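Local coordinates for protein pyridine nucleotide-disulphide oxidoreductase dimerisation region (Escherichia coli BL21, PDB 6KYY) that is an FAD-containing disulfide reductase of the pyridine nucleotide-disulfide oxidoreductase family and probably helps the cell resist reactive chlorine species, at residues R203-L216 with M341-E353. Residues are numbered along the deposited sequence; the frame is centred on the assembly and turned at random.
Sequences REDRDIADNIATIL and MTPPLSRVGMTEE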
loop_
_atom_site.group_PDB
_atom_site.type_symbol
_atom_site.label_atom_id
_atom_site.label_comp_id
_atom_site.label_asym_id
_atom_site.label_seq_id
_atom_site.Cartn_x
_atom_site.Cartn_y
_atom_site.Cartn_z
ATOM N N ARG B 203 20.398 3.190 -14.802
ATOM C CA ARG B 203 19.424 4.268 -14.906
ATOM C C ARG B 203 18.968 4.794 -13.552
ATOM O O ARG B 203 18.227 5.782 -13.504
ATOM C CB ARG B 203 18.202 3.805 -15.708
ATOM C CG ARG B 203 18.359 3.942 -17.214
ATOM C CD ARG B 203 17.070 3.588 -17.937
ATOM N NE ARG B 203 16.706 2.186 -17.749
ATOM C CZ ARG B 203 16.477 1.334 -18.743
ATOM N NH1 ARG B 203 16.151 0.076 -18.480
ATOM N NH2 ARG B 203 16.574 1.740 -20.003
ATOM N N GLU B 204 19.390 4.167 -12.457
ATOM C CA GLU B 204 19.042 4.605 -11.117
ATOM C C GLU B 204 20.237 5.296 -10.469
ATOM O O GLU B 204 21.329 5.378 -11.036
ATOM C CB GLU B 204 18.571 3.419 -10.273
ATOM C CG GLU B 204 17.528 2.542 -10.948
ATOM C CD GLU B 204 16.155 3.182 -10.973
ATOM O OE1 GLU B 204 15.946 4.173 -10.245
ATOM O OE2 GLU B 204 15.281 2.689 -11.719
ATOM N N ASP B 205 20.022 5.804 -9.259
ATOM C CA ASP B 205 21.107 6.408 -8.503
ATOM C C ASP B 205 22.030 5.332 -7.949
ATOM O O ASP B 205 21.629 4.184 -7.741
ATOM C CB ASP B 205 20.555 7.259 -7.361
ATOM C CG ASP B 205 20.221 8.669 -7.794
ATOM O OD1 ASP B 205 20.985 9.241 -8.599
ATOM O OD2 ASP B 205 19.192 9.203 -7.329
ATOM N N ARG B 206 23.285 5.712 -7.709
ATOM C CA ARG B 206 24.237 4.760 -7.150
ATOM C C ARG B 206 23.893 4.400 -5.711
ATOM O O ARG B 206 24.124 3.262 -5.289
ATOM C CB ARG B 206 25.658 5.320 -7.236
ATOM C CG ARG B 206 26.234 5.360 -8.648
ATOM C CD ARG B 206 26.162 3.998 -9.326
ATOM N NE ARG B 206 24.967 3.862 -10.154
ATOM C CZ ARG B 206 24.485 2.703 -10.591
ATOM N NH1 ARG B 206 25.098 1.569 -10.284
ATOM N NH2 ARG B 206 23.390 2.679 -11.336
ATOM N N ASP B 207 23.331 5.343 -4.949
ATOM C CA ASP B 207 23.023 5.067 -3.549
ATOM C C ASP B 207 21.909 4.036 -3.414
ATOM O O ASP B 207 21.945 3.194 -2.509
ATOM C CB ASP B 207 22.652 6.361 -2.821
ATOM C CG ASP B 207 21.733 7.248 -3.635
ATOM O OD1 ASP B 207 22.212 8.272 -4.166
ATOM O OD2 ASP B 207 20.533 6.923 -3.742
ATOM N N ILE B 208 20.917 4.076 -4.302
ATOM C CA ILE B 208 19.861 3.068 -4.267
ATOM C C ILE B 208 20.259 1.804 -5.027
ATOM O O ILE B 208 19.812 0.709 -4.673
ATOM C CB ILE B 208 18.535 3.639 -4.800
ATOM C CG1 ILE B 208 18.704 4.205 -6.211
ATOM C CG2 ILE B 208 17.998 4.704 -3.858
ATOM C CD1 ILE B 208 17.392 4.550 -6.882
ATOM N N ALA B 209 21.088 1.927 -6.067
ATOM C CA ALA B 209 21.613 0.737 -6.727
ATOM C C ALA B 209 22.508 -0.058 -5.786
ATOM O O ALA B 209 22.463 -1.294 -5.769
ATOM C CB ALA B 209 22.379 1.125 -7.992
ATOM N N ASP B 210 23.330 0.637 -4.996
ATOM C CA ASP B 210 24.144 -0.045 -3.996
ATOM C C ASP B 210 23.269 -0.725 -2.951
ATOM O O ASP B 210 23.555 -1.851 -2.530
ATOM C CB ASP B 210 25.101 0.943 -3.328
ATOM C CG ASP B 210 26.228 1.374 -4.243
ATOM O OD1 ASP B 210 26.827 2.441 -3.987
ATOM O OD2 ASP B 210 26.512 0.649 -5.220
ATOM N N ASN B 211 22.196 -0.056 -2.524
ATOM C CA ASN B 211 21.299 -0.647 -1.536
ATOM C C ASN B 211 20.624 -1.899 -2.082
ATOM O O ASN B 211 20.466 -2.892 -1.364
ATOM C CB ASN B 211 20.257 0.379 -1.094
ATOM C CG ASN B 211 19.633 0.039 0.248
ATOM O OD1 ASN B 211 19.206 -1.092 0.480
ATOM N ND2 ASN B 211 19.579 1.021 1.139
ATOM N N ILE B 212 20.219 -1.871 -3.354
ATOM C CA ILE B 212 19.576 -3.035 -3.953
ATOM C C ILE B 212 20.562 -4.191 -4.068
ATOM O O ILE B 212 20.210 -5.353 -3.833
ATOM C CB ILE B 212 18.969 -2.664 -5.318
ATOM C CG1 ILE B 212 17.767 -1.735 -5.131
ATOM C CG2 ILE B 212 18.561 -3.910 -6.083
ATOM C CD1 ILE B 212 17.213 -1.186 -6.425
ATOM N N ALA B 213 21.817 -3.890 -4.413
ATOM C CA ALA B 213 22.814 -4.944 -4.570
ATOM C C ALA B 213 23.084 -5.657 -3.251
ATOM O O ALA B 213 23.207 -6.887 -3.218
ATOM C CB ALA B 213 24.107 -4.362 -5.140
ATOM N N THR B 214 23.177 -4.906 -2.148
ATOM C CA THR B 214 23.454 -5.535 -0.859
ATOM C C THR B 214 22.241 -6.287 -0.323
ATOM O O THR B 214 22.400 -7.321 0.335
ATOM C CB THR B 214 23.924 -4.497 0.161
ATOM O OG1 THR B 214 22.823 -3.670 0.553
ATOM C CG2 THR B 214 25.031 -3.632 -0.420
ATOM N N ILE B 215 21.029 -5.784 -0.579
ATOM C CA ILE B 215 19.832 -6.546 -0.232
ATOM C C ILE B 215 19.817 -7.867 -0.988
ATOM O O ILE B 215 19.509 -8.923 -0.422
ATOM C CB ILE B 215 18.563 -5.719 -0.513
ATOM C CG1 ILE B 215 18.445 -4.553 0.467
ATOM C CG2 ILE B 215 17.322 -6.596 -0.432
ATOM C CD1 ILE B 215 17.243 -3.666 0.209
ATOM N N LEU B 216 20.165 -7.829 -2.276
ATOM C CA LEU B 216 20.221 -9.053 -3.066
ATOM C C LEU B 216 21.418 -9.917 -2.690
ATOM O O LEU B 216 21.330 -11.148 -2.741
ATOM C CB LEU B 216 20.263 -8.713 -4.556
ATOM C CG LEU B 216 18.964 -8.202 -5.180
ATOM C CD1 LEU B 216 19.159 -7.899 -6.657
ATOM C CD2 LEU B 216 17.852 -9.213 -4.982
ATOM N N MET B 341 10.844 -6.225 -6.187
ATOM C CA MET B 341 11.696 -7.069 -5.362
ATOM C C MET B 341 11.082 -7.249 -3.983
ATOM O O MET B 341 9.860 -7.189 -3.815
ATOM C CB MET B 341 13.089 -6.468 -5.190
ATOM C CG MET B 341 13.923 -6.336 -6.431
ATOM S SD MET B 341 15.478 -5.576 -5.944
ATOM C CE MET B 341 14.885 -4.070 -5.180
ATOM N N THR B 342 11.945 -7.456 -2.991
ATOM C CA THR B 342 11.560 -7.434 -1.582
ATOM C C THR B 342 12.713 -6.783 -0.829
ATOM O O THR B 342 13.752 -7.423 -0.600
ATOM C CB THR B 342 11.271 -8.834 -1.046
ATOM O OG1 THR B 342 10.241 -9.447 -1.833
ATOM C CG2 THR B 342 10.821 -8.767 0.405
ATOM N N PRO B 343 12.581 -5.504 -0.443
ATOM C CA PRO B 343 11.414 -4.644 -0.660
ATOM C C PRO B 343 11.389 -4.003 -2.048
ATOM O O PRO B 343 12.446 -3.770 -2.633
ATOM C CB PRO B 343 11.570 -3.584 0.425
ATOM C CG PRO B 343 13.046 -3.451 0.589
ATOM C CD PRO B 343 13.649 -4.802 0.292
ATOM N N PRO B 344 10.193 -3.724 -2.563
ATOM C CA PRO B 344 10.084 -3.189 -3.926
ATOM C C PRO B 344 10.627 -1.771 -4.046
ATOM O O PRO B 344 10.607 -0.983 -3.099
ATOM C CB PRO B 344 8.576 -3.233 -4.208
ATOM C CG PRO B 344 7.921 -3.371 -2.871
ATOM C CD PRO B 344 8.886 -4.090 -1.993
ATOM N N LEU B 345 11.113 -1.454 -5.247
ATOM C CA LEU B 345 11.706 -0.159 -5.571
ATOM C C LEU B 345 10.742 0.604 -6.471
ATOM O O LEU B 345 10.548 0.232 -7.632
ATOM C CB LEU B 345 13.062 -0.343 -6.255
ATOM C CG LEU B 345 13.911 0.881 -6.623
ATOM C CD1 LEU B 345 13.596 1.394 -8.027
ATOM C CD2 LEU B 345 13.768 1.994 -5.588
ATOM N N SER B 346 10.156 1.674 -5.944
ATOM C CA SER B 346 9.224 2.511 -6.685
ATOM C C SER B 346 9.836 3.884 -6.927
ATOM O O SER B 346 10.593 4.398 -6.098
ATOM C CB SER B 346 7.898 2.649 -5.934
ATOM O OG SER B 346 7.216 1.409 -5.895
ATOM N N ARG B 347 9.501 4.481 -8.070
ATOM C CA ARG B 347 10.185 5.687 -8.509
ATOM C C ARG B 347 9.248 6.578 -9.311
ATOM O O ARG B 347 8.335 6.101 -9.990
ATOM C CB ARG B 347 11.419 5.342 -9.351
ATOM C CG ARG B 347 12.644 4.973 -8.536
ATOM C CD ARG B 347 13.751 5.984 -8.743
ATOM N NE ARG B 347 14.086 6.119 -10.157
ATOM C CZ ARG B 347 14.016 7.259 -10.835
ATOM N NH1 ARG B 347 13.626 8.371 -10.227
ATOM N NH2 ARG B 347 14.338 7.287 -12.121
ATOM N N VAL B 348 9.496 7.885 -9.222
ATOM C CA VAL B 348 8.831 8.878 -10.057
ATOM C C VAL B 348 9.749 10.087 -10.124
ATOM O O VAL B 348 10.520 10.348 -9.197
ATOM C CB VAL B 348 7.426 9.241 -9.509
ATOM C CG1 VAL B 348 7.538 9.961 -8.174
ATOM C CG2 VAL B 348 6.652 10.086 -10.514
ATOM N N GLY B 349 9.681 10.817 -11.232
ATOM C CA GLY B 349 10.545 11.968 -11.393
ATOM C C GLY B 349 11.984 11.561 -11.673
ATOM O O GLY B 349 12.302 10.399 -11.934
ATOM N N MET B 350 12.866 12.552 -11.603
ATOM C CA MET B 350 14.263 12.340 -11.945
ATOM C C MET B 350 15.056 11.839 -10.744
ATOM O O MET B 350 14.693 12.071 -9.588
ATOM C CB MET B 350 14.903 13.622 -12.482
ATOM C CG MET B 350 14.409 14.911 -11.852
ATOM S SD MET B 350 15.152 16.343 -12.662
ATOM C CE MET B 350 13.838 17.548 -12.514
ATOM N N THR B 351 16.148 11.139 -11.041
ATOM C CA THR B 351 17.073 10.685 -10.018
ATOM C C THR B 351 17.887 11.860 -9.482
ATOM O O THR B 351 17.828 12.982 -9.995
ATOM C CB THR B 351 18.012 9.619 -10.581
ATOM O OG1 THR B 351 18.684 10.138 -11.735
ATOM C CG2 THR B 351 17.236 8.379 -10.978
ATOM N N GLU B 352 18.660 11.593 -8.427
ATOM C CA GLU B 352 19.585 12.607 -7.938
ATOM C C GLU B 352 20.660 12.911 -8.970
ATOM O O GLU B 352 21.106 14.059 -9.079
ATOM C CB GLU B 352 20.220 12.161 -6.619
ATOM C CG GLU B 352 21.060 13.236 -5.947
ATOM C CD GLU B 352 21.902 12.696 -4.809
ATOM O OE1 GLU B 352 21.613 11.578 -4.331
ATOM O OE2 GLU B 352 22.855 13.388 -4.393
ATOM N N GLU B 353 21.075 11.903 -9.742
ATOM C CA GLU B 353 22.071 12.117 -10.786
ATOM C C GLU B 353 21.618 13.194 -11.765
ATOM O O GLU B 353 22.369 14.128 -12.070
ATOM C CB GLU B 353 22.348 10.805 -11.522
ATOM C CG GLU B 353 23.329 9.884 -10.813
ATOM C CD GLU B 353 24.770 10.177 -11.176
ATOM O OE1 GLU B 353 25.003 10.839 -12.210
ATOM O OE2 GLU B 353 25.671 9.745 -10.427
#
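Ile-212 crosses Met-341 at about a right angle, its CG2 resting 3.5 Å from the sulfur SD while its CG1 lies against the methyl CE. The bend at the end of the methionine (chi3 -57°) brings that methyl against CG1, CG2 and CD1 of the isoleucine. The CD1 of Ile-212 also reaches CG of Leu-345, 3.9 Å away. One turn on, Ile-215 points its CD1 at the ring carbon CD of Pro-343, 3.8 Å away; a cis peptide bond precedes this proline.

At the start of the helix the contact turns polar. The carboxylate of Asp-205 grips the first turn of helix 352-358: OD2 accepts from Glu-352 N at 2.7 Å and OD1 from Glu-353 N at 2.9 Å, each oxygen using its syn lone pair. Two amides at a helix N-terminus would be expected to stabilise the negative charge. Nearby, Glu-204 OE1 forms a salt bridge with Arg-347 NE (2.7 Å), though the hydrogen bond within it is weak and bent (127°); the carboxylate and guanidinium planes stand 77° apart. Thr-351 CG2 lies over one face of that guanidinium, offset toward its rim, and NH1 bonds to Gly-349 O. Tyr-337 and Tyr-175 hold the other oxygen of Glu-204, and Lys-386 bridges the close carboxylates of Asp-207 and Glu-352.

The contact thus joins the nucleotide-disulfide oxidoreductase region to the dimerisation domain: helix 206-218 lies over strand 345-349, which pairs with strands 337-339 and 396-402, while helix 175-186 packs beside Met-341 and Leu-216.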